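Local coordinates for putative fimbriae assembly chaperone (Salmonella typhimurium, PDB 2CO7), which probably acts as a periplasmic chaperone that helps fimbrial subunits to fold and readies them for assembly at the cell surface, at residues B[34-37]-B[41-44]; B[83-86]-B[90-93]; B[145-150]-B[156-161]; B[202-205]-B[211-214]. All coordinates share one frame; numbering follows the deposited sequence.

Overall arrangement
The four contacts divide between the two domains of a PapD-like chaperone. Interactions 1 and 2 belong to the N-terminal domain and reach neighbouring strands of one sheet, 42-50 and 91-100, yet their centres stand about 29 Å apart and their nearest atoms about 16 Å. Interactions 3 and 4 lie together in the C-terminal domain, with centres about 15 Å apart; they meet through tryptophans, W148 NE1 coming to 3.3 Å from W203 CH2. Interaction 2 is the N-terminal contact closer to that domain, its nearest atoms about 7 Å from interaction 3, whereas the centres of interactions 1 and 3 are about 41 Å apart. The second protein chain of the assembly touches none of the four.

Interaction 1 of 4, residues B[34-37]-B[41-44]; sequences VSNP and PILV
N36 and I42 face each other across the interior of the N-terminal domain, an immunoglobulin-like fold of the PapD type, at the end where strand 30-35 gives way to strand 42-50 through a short connection. The contact is one of packing. No hydrogen bond joins the two segments, and the nearest pair of CA atoms, those of N36 and I42, stand 7.1 Å apart, too far for strand pairing.

The apolar part rests on I42. Its CG1 lies between the backbone N and the carbonyl carbon (chi1 67°) and the chain runs straight on to CD1, which carries the branch toward N36 from the opposite direction. On the other side, CG of N36 is anti to its backbone N (chi1 174°), and this swings the amide over the isoleucine. I42 CG1 then sits 3.7 Å from N36 CG, nearly straight above the flat amide group. Further along, V34 and V44 also turn inward but remain separate, V34 CG2 being 4.7 Å from V44 CG1; F66 and I97 each touch both valines.

Backbone bonding is to other strands. N36 pairs with Q72 and I42 with L68, while S35 bonds to K15 and L43 to V100, so the two segments are held in place by different neighbours. F12 of strand 10-16 packs on I42, and L68 on N36. The tip of the isoleucine reaches past the amide to the aliphatic root of the asparagine, with I42 CD1 3.9 Å from N36 CB.

Interaction 2 of 4, residues B[83-86]-B[90-93]; sequences GDMP and ETLQ
T91 is met by both M85 and P86, and no direct hydrogen bond crosses between the segments. The proline ring edges up to the threonine hydroxyl, with P86 CD 3.3 Å from T91 OG1, and the two side chains cross at about a right angle. M85 approaches the same threonine with its CG and SD: M85 CG is 3.9 Å from T91 CG2. Beyond it the sulfur reaches the amide of the second segment, M85 SD lying 3.4 Å from Q93 OE1, a close van der Waals contact with no hydrogen bond.

One water supplies the polar link. It accepts from T91 OG1 at 2.7 Å and donates to P86 O at 2.9 Å, so the hydroxyl is tied to the loop backbone although the nearest atoms of the other segment are proline carbons. The threonine torsion puts OG1 anti to the carbonyl carbon (chi1 -64°), turning it to P86 and the water, while M85 packs against both OG1 and CG2.

Next come the groups that position these. Q93 folds back at its second torsion (chi2 75°), and its NE2 donates to L128 O; a weaker bond, 3.2 Å from Q93 NE2 to T91 O, adds to it. M85 is further packed by F130, F59 and P58.

In the fold, 83-86 belongs to the loop following strand 73-80, and it leans on the start of strand 91-100, which pairs with strand 116-131 through T91 to F130 and Q93 to L128. Beside it, E90 makes a salt bridge to R131 and takes a hydrogen bond from the backbone N of Y164.

Interaction 3 of 4, residues B[145-150]-B[156-161]; sequences NLRWVE and KVENPT
E158 OE1 is gripped by the guanidinium of R147: NE donates from 2.6 Å to the syn side of that oxygen, and R147 NH2 adds a weak bond to E158 OE1 at 3.2 Å. The two side chains run side by side in the same direction, but the salt bridge is not flat, the guanidinium and carboxylate planes standing 49° apart. A bend at the third torsion of the arginine (chi3 99°) turns NE toward the carboxylate. V149 CG2 lies over the centre of the guanidinium, 4.2 Å above its plane. K156 reaches toward the other oxygen, E158 OE2, in a long salt bridge; with two cations nearby, the glutamate probably stays ionised.

This network lies on one face of an antiparallel beta hairpin. R147 with E158 and V149 with K156 are hydrogen-bonded pairs, each closed by two backbone bonds, such as V149 O accepting from K156 N at 2.8 Å. Between them W148 and V157 form a non-hydrogen-bonded pair whose side chains occupy the other face. There V157 CG2 makes a CH-pi contact, 3.6 Å from the centroid of the six-membered ring of W148 and only 11° off its normal.

Further along the second segment, N159 OD1 accepts from T161 N (3.1 Å), an Asx turn, and also from T161 OG1, while L146 CD2 packs 3.6 Å from N159 OD1.

Strand 147-151 is one of the two outer strands of a three-stranded sheet in which 154-159 lies in the middle, bonded through V157 to K189 of strand 187-191; on the W148 face, I201 of strand 201-205 and Y218 of strand 216-218 pack against the tryptophan.

Interaction 4 of 4, residues B[202-205]-B[211-214]; sequences EWRV and GESH
S213 bonds to V205 through both its backbone and its side chain, fastening the loop after strand 201-205 to the end of that strand in the immunoglobulin-like C-terminal domain of the chaperone. The serine torsion sets the arrangement: OG sits between the backbone N and the carbonyl carbon (chi1 68°), turned toward the strand. There it accepts from V205 N, with S213 OG at 3.0 Å and the N-H pointing at it almost straight (174°). In this bond a hydroxyl stands where a backbone carbonyl would serve in a sheet. The return bond is an ordinary backbone one, S213 N to V205 O at 2.9 Å. The hydroxyl is fixed in rotation as well, since S213 OG donates to H214 O at 2.8 Å, so it gives one bond and takes another.

V205 contributes its CG2, which lies 3.8 Å from S213 CB, while E140 of helix 139-142 touches both residues.

R204 reaches along the loop backbone. Its chain is extended from CG to NE, and a turn at chi4 (-99°) brings NH1 round to the backbone, where R204 NH1 donates to S213 O at 3.0 Å, in the plane of that carbonyl. E212 crosses the arginine at about a right angle. Its OE1 stays well out of the guanidinium plane, so any attraction is probably only electrostatic, with no N-H aimed at the oxygen; that atom is hydrogen-bonded instead to S169 OG. What E212 does touch is the aliphatic chain, R204 CD lying 3.4 Å from E212 OE1.

Interaction 1 of 4, residues B[34-37]-B[41-44]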
loop_
_atom_site.group_PDB
_atom_site.type_symbol
_atom_site.label_atom_id
_atom_site.label_comp_id
_atom_site.label_asym_id
_atom_site.label_seq_id
_atom_site.Cartn_x
_atom_site.Cartn_y
_atom_site.Cartn_z
ATOM N N VAL B 34 -1.226 -5.285 -15.835
ATOM C CA VAL B 34 -2.265 -5.505 -14.814
ATOM C C VAL B 34 -3.080 -6.705 -15.284
ATOM O O VAL B 34 -3.458 -6.772 -16.456
ATOM C CB VAL B 34 -3.225 -4.257 -14.679
ATOM C CG1 VAL B 34 -3.871 -3.949 -16.001
ATOM C CG2 VAL B 34 -4.281 -4.457 -13.561
ATOM N N SER B 35 -3.313 -7.651 -14.375
ATOM C CA SER B 35 -4.123 -8.829 -14.680
ATOM C C SER B 35 -5.239 -9.003 -13.676
ATOM O O SER B 35 -5.092 -8.638 -12.519
ATOM C CB SER B 35 -3.254 -10.103 -14.742
ATOM O OG SER B 35 -2.119 -9.894 -15.594
ATOM N N ASN B 36 -6.349 -9.574 -14.155
ATOM C CA ASN B 36 -7.514 -9.901 -13.345
ATOM C C ASN B 36 -7.486 -11.389 -12.988
ATOM O O ASN B 36 -7.819 -12.216 -13.823
ATOM C CB ASN B 36 -8.770 -9.595 -14.193
ATOM C CG ASN B 36 -10.048 -10.028 -13.540
ATOM O OD1 ASN B 36 -11.091 -10.141 -14.197
ATOM N ND2 ASN B 36 -9.992 -10.292 -12.249
ATOM N N PRO B 37 -7.133 -11.739 -11.746
ATOM C CA PRO B 37 -7.137 -13.163 -11.326
ATOM C C PRO B 37 -8.502 -13.818 -11.179
ATOM O O PRO B 37 -8.585 -15.060 -11.065
ATOM C CB PRO B 37 -6.463 -13.145 -9.946
ATOM C CG PRO B 37 -6.375 -11.759 -9.537
ATOM C CD PRO B 37 -6.661 -10.836 -10.684
ATOM N N PRO B 41 -15.566 -10.570 -14.795
ATOM C CA PRO B 41 -15.026 -9.257 -15.180
ATOM C C PRO B 41 -14.914 -8.292 -13.984
ATOM O O PRO B 41 -15.728 -8.359 -13.048
ATOM C CB PRO B 41 -16.066 -8.715 -16.195
ATOM C CG PRO B 41 -17.038 -9.814 -16.416
ATOM C CD PRO B 41 -16.967 -10.732 -15.234
ATOM N N ILE B 42 -13.900 -7.443 -14.024
ATOM C CA ILE B 42 -13.718 -6.374 -13.049
ATOM C C ILE B 42 -13.530 -5.028 -13.730
ATOM O O ILE B 42 -13.118 -4.960 -14.873
ATOM C CB ILE B 42 -12.529 -6.638 -12.106
ATOM C CG1 ILE B 42 -11.205 -6.596 -12.853
ATOM C CG2 ILE B 42 -12.736 -7.937 -11.354
ATOM C CD1 ILE B 42 -9.927 -6.661 -11.945
ATOM N N LEU B 43 -13.840 -3.964 -13.005
ATOM C CA LEU B 43 -13.603 -2.615 -13.492
ATOM C C LEU B 43 -12.309 -2.108 -12.854
ATOM O O LEU B 43 -12.016 -2.385 -11.685
ATOM C CB LEU B 43 -14.776 -1.687 -13.154
ATOM C CG LEU B 43 -16.151 -1.957 -13.755
ATOM C CD1 LEU B 43 -17.206 -0.879 -13.355
ATOM C CD2 LEU B 43 -16.025 -2.028 -15.283
ATOM N N VAL B 44 -11.527 -1.378 -13.629
ATOM C CA VAL B 44 -10.237 -0.904 -13.149
ATOM C C VAL B 44 -10.082 0.594 -13.422
ATOM O O VAL B 44 -10.492 1.074 -14.474
ATOM C CB VAL B 44 -9.062 -1.695 -13.759
ATOM C CG1 VAL B 44 -7.737 -1.291 -13.106
ATOM C CG2 VAL B 44 -9.239 -3.184 -13.542
#

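Interaction 2 of 4, residues B[83-86]-B[90-93]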
loop_
_atom_site.group_PDB
_atom_site.type_symbol
_atom_site.label_atom_id
_atom_site.label_comp_id
_atom_site.label_asym_id
_atom_site.label_seq_id
_atom_site.Cartn_x
_atom_site.Cartn_y
_atom_site.Cartn_z
ATOM N N GLY B 83 5.036 19.198 -16.023
ATOM C CA GLY B 83 5.605 19.234 -14.668
ATOM C C GLY B 83 6.920 19.984 -14.610
ATOM O O GLY B 83 7.512 20.323 -15.636
ATOM N N ASP B 84 7.365 20.306 -13.409
ATOM C CA ASP B 84 8.685 20.926 -13.275
ATOM C C ASP B 84 9.483 20.148 -12.241
ATOM O O ASP B 84 9.931 20.686 -11.217
ATOM C CB ASP B 84 8.597 22.412 -12.943
ATOM C CG ASP B 84 9.916 23.170 -13.222
ATOM O OD1 ASP B 84 10.196 24.155 -12.495
ATOM O OD2 ASP B 84 10.667 22.795 -14.168
ATOM N N MET B 85 9.657 18.871 -12.538
ATOM C CA MET B 85 10.459 18.005 -11.685
ATOM C C MET B 85 11.934 18.389 -11.664
ATOM O O MET B 85 12.482 18.838 -12.675
ATOM C CB MET B 85 10.239 16.544 -12.039
ATOM C CG MET B 85 8.952 16.003 -11.373
ATOM S SD MET B 85 8.489 14.349 -11.857
ATOM C CE MET B 85 8.455 14.585 -13.614
ATOM N N PRO B 86 12.571 18.259 -10.483
ATOM C CA PRO B 86 13.998 18.576 -10.402
ATOM C C PRO B 86 14.839 17.767 -11.385
ATOM O O PRO B 86 14.410 16.714 -11.863
ATOM C CB PRO B 86 14.371 18.250 -8.945
ATOM C CG PRO B 86 13.191 17.577 -8.340
ATOM C CD PRO B 86 12.003 17.863 -9.183
ATOM N N GLU B 90 16.000 12.191 -8.021
ATOM C CA GLU B 90 14.716 11.510 -8.292
ATOM C C GLU B 90 13.518 12.216 -7.648
ATOM O O GLU B 90 13.651 12.951 -6.666
ATOM C CB GLU B 90 14.756 10.079 -7.743
ATOM C CG GLU B 90 15.764 9.188 -8.495
ATOM C CD GLU B 90 15.661 7.733 -8.113
ATOM O OE1 GLU B 90 15.425 7.446 -6.927
ATOM O OE2 GLU B 90 15.854 6.866 -8.995
ATOM N N THR B 91 12.341 11.930 -8.196
ATOM C CA THR B 91 11.066 12.417 -7.707
ATOM C C THR B 91 10.152 11.210 -7.690
ATOM O O THR B 91 10.051 10.488 -8.681
ATOM C CB THR B 91 10.431 13.504 -8.618
ATOM O OG1 THR B 91 11.257 14.677 -8.634
ATOM C CG2 THR B 91 9.037 13.903 -8.068
ATOM N N LEU B 92 9.524 10.978 -6.546
ATOM C CA LEU B 92 8.695 9.801 -6.367
ATOM C C LEU B 92 7.233 10.160 -6.583
ATOM O O LEU B 92 6.780 11.232 -6.154
ATOM C CB LEU B 92 8.888 9.233 -4.954
ATOM C CG LEU B 92 8.130 7.897 -4.826
ATOM C CD1 LEU B 92 8.974 6.791 -4.165
ATOM C CD2 LEU B 92 6.845 8.115 -4.105
ATOM N N GLN B 93 6.517 9.275 -7.264
ATOM C CA GLN B 93 5.052 9.327 -7.370
ATOM C C GLN B 93 4.520 7.920 -7.002
ATOM O O GLN B 93 5.300 6.970 -6.780
ATOM C CB GLN B 93 4.658 9.602 -8.848
ATOM C CG GLN B 93 4.860 10.947 -9.408
ATOM C CD GLN B 93 6.298 11.318 -9.737
ATOM O OE1 GLN B 93 6.599 12.468 -9.770
ATOM N NE2 GLN B 93 7.162 10.340 -10.024
HETATM O O HOH W 1 13.160 14.472 -10.505
#

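Interaction 3 of 4, residues B[145-150]-B[156-161]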
loop_
_atom_site.group_PDB
_atom_site.type_symbol
_atom_site.label_atom_id
_atom_site.label_comp_id
_atom_site.label_asym_id
_atom_site.label_seq_id
_atom_site.Cartn_x
_atom_site.Cartn_y
_atom_site.Cartn_z
ATOM N N ASN B 145 27.026 4.624 0.506
ATOM C CA ASN B 145 27.294 5.987 0.969
ATOM C C ASN B 145 26.339 6.510 2.005
ATOM O O ASN B 145 26.484 7.646 2.449
ATOM C CB ASN B 145 27.414 6.939 -0.194
ATOM C CG ASN B 145 28.651 6.672 -0.997
ATOM O OD1 ASN B 145 29.578 5.986 -0.534
ATOM N ND2 ASN B 145 28.688 7.199 -2.196
ATOM N N LEU B 146 25.399 5.657 2.415
ATOM C CA LEU B 146 24.488 5.979 3.508
ATOM C C LEU B 146 25.309 6.142 4.767
ATOM O O LEU B 146 26.255 5.399 4.963
ATOM C CB LEU B 146 23.445 4.875 3.698
ATOM C CG LEU B 146 22.511 4.677 2.497
ATOM C CD1 LEU B 146 21.295 3.852 2.877
ATOM C CD2 LEU B 146 22.072 6.016 1.932
ATOM N N ARG B 147 24.977 7.142 5.579
ATOM C CA ARG B 147 25.688 7.391 6.847
ATOM C C ARG B 147 24.713 7.108 7.988
ATOM O O ARG B 147 23.570 7.540 7.935
ATOM C CB ARG B 147 26.189 8.840 6.904
ATOM C CG ARG B 147 27.053 9.114 8.128
ATOM C CD ARG B 147 27.892 10.369 8.014
ATOM N NE ARG B 147 27.228 11.452 8.721
ATOM C CZ ARG B 147 27.613 11.986 9.874
ATOM N NH1 ARG B 147 28.720 11.594 10.503
ATOM N NH2 ARG B 147 26.880 12.963 10.387
ATOM N N TRP B 148 25.164 6.391 9.010
ATOM C CA TRP B 148 24.316 5.997 10.122
ATOM C C TRP B 148 24.851 6.600 11.397
ATOM O O TRP B 148 26.077 6.695 11.618
ATOM C CB TRP B 148 24.205 4.457 10.222
ATOM C CG TRP B 148 23.665 3.778 8.950
ATOM C CD1 TRP B 148 24.356 3.524 7.791
ATOM C CD2 TRP B 148 22.336 3.266 8.740
ATOM N NE1 TRP B 148 23.539 2.896 6.878
ATOM C CE2 TRP B 148 22.295 2.723 7.433
ATOM C CE3 TRP B 148 21.176 3.205 9.538
ATOM C CZ2 TRP B 148 21.146 2.115 6.904
ATOM C CZ3 TRP B 148 20.035 2.604 9.010
ATOM C CH2 TRP B 148 20.024 2.086 7.698
ATOM N N VAL B 149 23.935 7.043 12.244
ATOM C CA VAL B 149 24.299 7.624 13.520
ATOM C C VAL B 149 23.369 6.967 14.527
ATOM O O VAL B 149 22.169 6.859 14.280
ATOM C CB VAL B 149 24.123 9.166 13.506
ATOM C CG1 VAL B 149 24.602 9.784 14.811
ATOM C CG2 VAL B 149 24.867 9.779 12.335
ATOM N N GLU B 150 23.930 6.493 15.634
ATOM C CA GLU B 150 23.130 5.921 16.725
ATOM C C GLU B 150 23.339 6.758 17.973
ATOM O O GLU B 150 24.470 6.922 18.410
ATOM C CB GLU B 150 23.530 4.464 17.011
ATOM C CG GLU B 150 23.505 3.555 15.772
ATOM C CD GLU B 150 23.965 2.128 16.057
ATOM O OE1 GLU B 150 23.991 1.318 15.116
ATOM O OE2 GLU B 150 24.297 1.816 17.210
ATOM N N LYS B 156 19.603 6.907 13.060
ATOM C CA LYS B 156 19.379 7.833 11.963
ATOM C C LYS B 156 20.192 7.360 10.785
ATOM O O LYS B 156 21.363 6.995 10.932
ATOM C CB LYS B 156 19.773 9.259 12.376
ATOM C CG LYS B 156 19.582 10.353 11.302
ATOM C CD LYS B 156 20.104 11.691 11.869
ATOM C CE LYS B 156 19.813 12.876 10.957
ATOM N NZ LYS B 156 20.335 14.158 11.583
ATOM N N VAL B 157 19.553 7.380 9.627
ATOM C CA VAL B 157 20.187 7.079 8.351
ATOM C C VAL B 157 20.167 8.354 7.520
ATOM O O VAL B 157 19.130 9.032 7.430
ATOM C CB VAL B 157 19.467 5.909 7.609
ATOM C CG1 VAL B 157 18.017 6.242 7.358
ATOM C CG2 VAL B 157 20.185 5.572 6.296
ATOM N N GLU B 158 21.321 8.670 6.942
ATOM C CA GLU B 158 21.515 9.880 6.176
ATOM C C GLU B 158 21.824 9.478 4.748
ATOM O O GLU B 158 22.755 8.722 4.498
ATOM C CB GLU B 158 22.652 10.730 6.767
ATOM C CG GLU B 158 22.428 10.920 8.270
ATOM C CD GLU B 158 23.511 11.677 8.979
ATOM O OE1 GLU B 158 24.641 11.753 8.462
ATOM O OE2 GLU B 158 23.206 12.187 10.068
ATOM N N ASN B 159 21.036 10.005 3.822
ATOM C CA ASN B 159 21.199 9.671 2.390
ATOM C C ASN B 159 21.729 10.878 1.602
ATOM O O ASN B 159 20.971 11.764 1.241
ATOM C CB ASN B 159 19.835 9.176 1.829
ATOM C CG ASN B 159 19.882 8.899 0.318
ATOM O OD1 ASN B 159 20.944 8.683 -0.266
ATOM N ND2 ASN B 159 18.746 8.933 -0.300
ATOM N N PRO B 160 23.041 10.901 1.293
ATOM C CA PRO B 160 23.605 12.068 0.593
ATOM C C PRO B 160 23.523 11.918 -0.950
ATOM O O PRO B 160 24.164 12.667 -1.683
ATOM C CB PRO B 160 25.068 12.032 1.039
ATOM C CG PRO B 160 25.358 10.498 1.026
ATOM C CD PRO B 160 24.060 9.872 1.573
ATOM N N THR B 161 22.716 10.972 -1.424
ATOM C CA THR B 161 22.657 10.653 -2.854
ATOM C C THR B 161 21.390 11.209 -3.474
ATOM O O THR B 161 20.457 11.531 -2.741
ATOM C CB THR B 161 22.668 9.087 -3.102
ATOM O OG1 THR B 161 21.365 8.535 -2.935
ATOM C CG2 THR B 161 23.649 8.373 -2.167
#

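Interaction 4 of 4, residues B[202-205]-B[211-214]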
loop_
_atom_site.group_PDB
_atom_site.type_symbol
_atom_site.label_atom_id
_atom_site.label_comp_id
_atom_site.label_asym_id
_atom_site.label_seq_id
_atom_site.Cartn_x
_atom_site.Cartn_y
_atom_site.Cartn_z
ATOM N N GLU B 202 23.541 -3.549 9.031
ATOM C CA GLU B 202 23.536 -4.235 7.747
ATOM C C GLU B 202 22.215 -3.931 7.062
ATOM O O GLU B 202 21.176 -3.883 7.717
ATOM C CB GLU B 202 23.723 -5.750 7.915
ATOM C CG GLU B 202 23.624 -6.528 6.587
ATOM C CD GLU B 202 23.793 -8.042 6.725
ATOM O OE1 GLU B 202 24.480 -8.484 7.668
ATOM O OE2 GLU B 202 23.233 -8.797 5.884
ATOM N N TRP B 203 22.256 -3.717 5.751
ATOM C CA TRP B 203 21.049 -3.435 4.999
ATOM C C TRP B 203 21.178 -3.873 3.566
ATOM O O TRP B 203 22.282 -4.156 3.090
ATOM C CB TRP B 203 20.691 -1.933 5.049
ATOM C CG TRP B 203 21.675 -1.011 4.348
ATOM C CD1 TRP B 203 21.527 -0.439 3.115
ATOM C CD2 TRP B 203 22.935 -0.547 4.860
ATOM N NE1 TRP B 203 22.632 0.346 2.825
ATOM C CE2 TRP B 203 23.499 0.311 3.882
ATOM C CE3 TRP B 203 23.633 -0.756 6.057
ATOM C CZ2 TRP B 203 24.750 0.939 4.061
ATOM C CZ3 TRP B 203 24.863 -0.145 6.234
ATOM C CH2 TRP B 203 25.408 0.701 5.229
ATOM N N ARG B 204 20.027 -3.937 2.905
ATOM C CA ARG B 204 19.947 -4.144 1.471
ATOM C C ARG B 204 19.017 -3.064 0.917
ATOM O O ARG B 204 18.326 -2.381 1.677
ATOM C CB ARG B 204 19.407 -5.534 1.150
ATOM C CG ARG B 204 20.317 -6.693 1.567
ATOM C CD ARG B 204 19.526 -7.971 1.545
ATOM N NE ARG B 204 20.220 -9.108 2.139
ATOM C CZ ARG B 204 20.868 -10.043 1.447
ATOM N NH1 ARG B 204 20.953 -9.962 0.123
ATOM N NH2 ARG B 204 21.461 -11.052 2.090
ATOM N N VAL B 205 19.055 -2.870 -0.386
ATOM C CA VAL B 205 18.075 -2.009 -1.014
ATOM C C VAL B 205 17.243 -2.838 -1.977
ATOM O O VAL B 205 17.708 -3.799 -2.542
ATOM C CB VAL B 205 18.671 -0.748 -1.719
ATOM C CG1 VAL B 205 19.416 0.170 -0.672
ATOM C CG2 VAL B 205 19.586 -1.134 -2.869
ATOM N N GLY B 211 14.038 -7.056 -6.692
ATOM C CA GLY B 211 14.716 -8.011 -5.818
ATOM C C GLY B 211 15.559 -7.195 -4.858
ATOM O O GLY B 211 15.530 -5.970 -4.897
ATOM N N GLU B 212 16.305 -7.881 -3.995
ATOM C CA GLU B 212 17.162 -7.196 -3.035
ATOM C C GLU B 212 18.618 -7.242 -3.475
ATOM O O GLU B 212 19.062 -8.212 -4.099
ATOM C CB GLU B 212 16.955 -7.754 -1.619
ATOM C CG GLU B 212 15.552 -7.459 -1.057
ATOM C CD GLU B 212 15.273 -8.139 0.279
ATOM O OE1 GLU B 212 16.239 -8.525 0.985
ATOM O OE2 GLU B 212 14.076 -8.284 0.632
ATOM N N SER B 213 19.332 -6.159 -3.180
ATOM C CA SER B 213 20.729 -6.022 -3.515
ATOM C C SER B 213 21.516 -6.958 -2.614
ATOM O O SER B 213 20.957 -7.558 -1.699
ATOM C CB SER B 213 21.178 -4.593 -3.247
ATOM O OG SER B 213 21.166 -4.336 -1.864
ATOM N N HIS B 214 22.823 -7.047 -2.860
ATOM C CA HIS B 214 23.752 -7.675 -1.927
ATOM C C HIS B 214 23.761 -6.803 -0.657
ATOM O O HIS B 214 23.367 -5.633 -0.698
ATOM C CB HIS B 214 25.161 -7.724 -2.541
ATOM C CG HIS B 214 25.790 -6.370 -2.717
ATOM N ND1 HIS B 214 26.390 -5.684 -1.680
ATOM C CD2 HIS B 214 25.911 -5.575 -3.808
ATOM C CE1 HIS B 214 26.848 -4.525 -2.122
ATOM N NE2 HIS B 214 26.566 -4.432 -3.410
#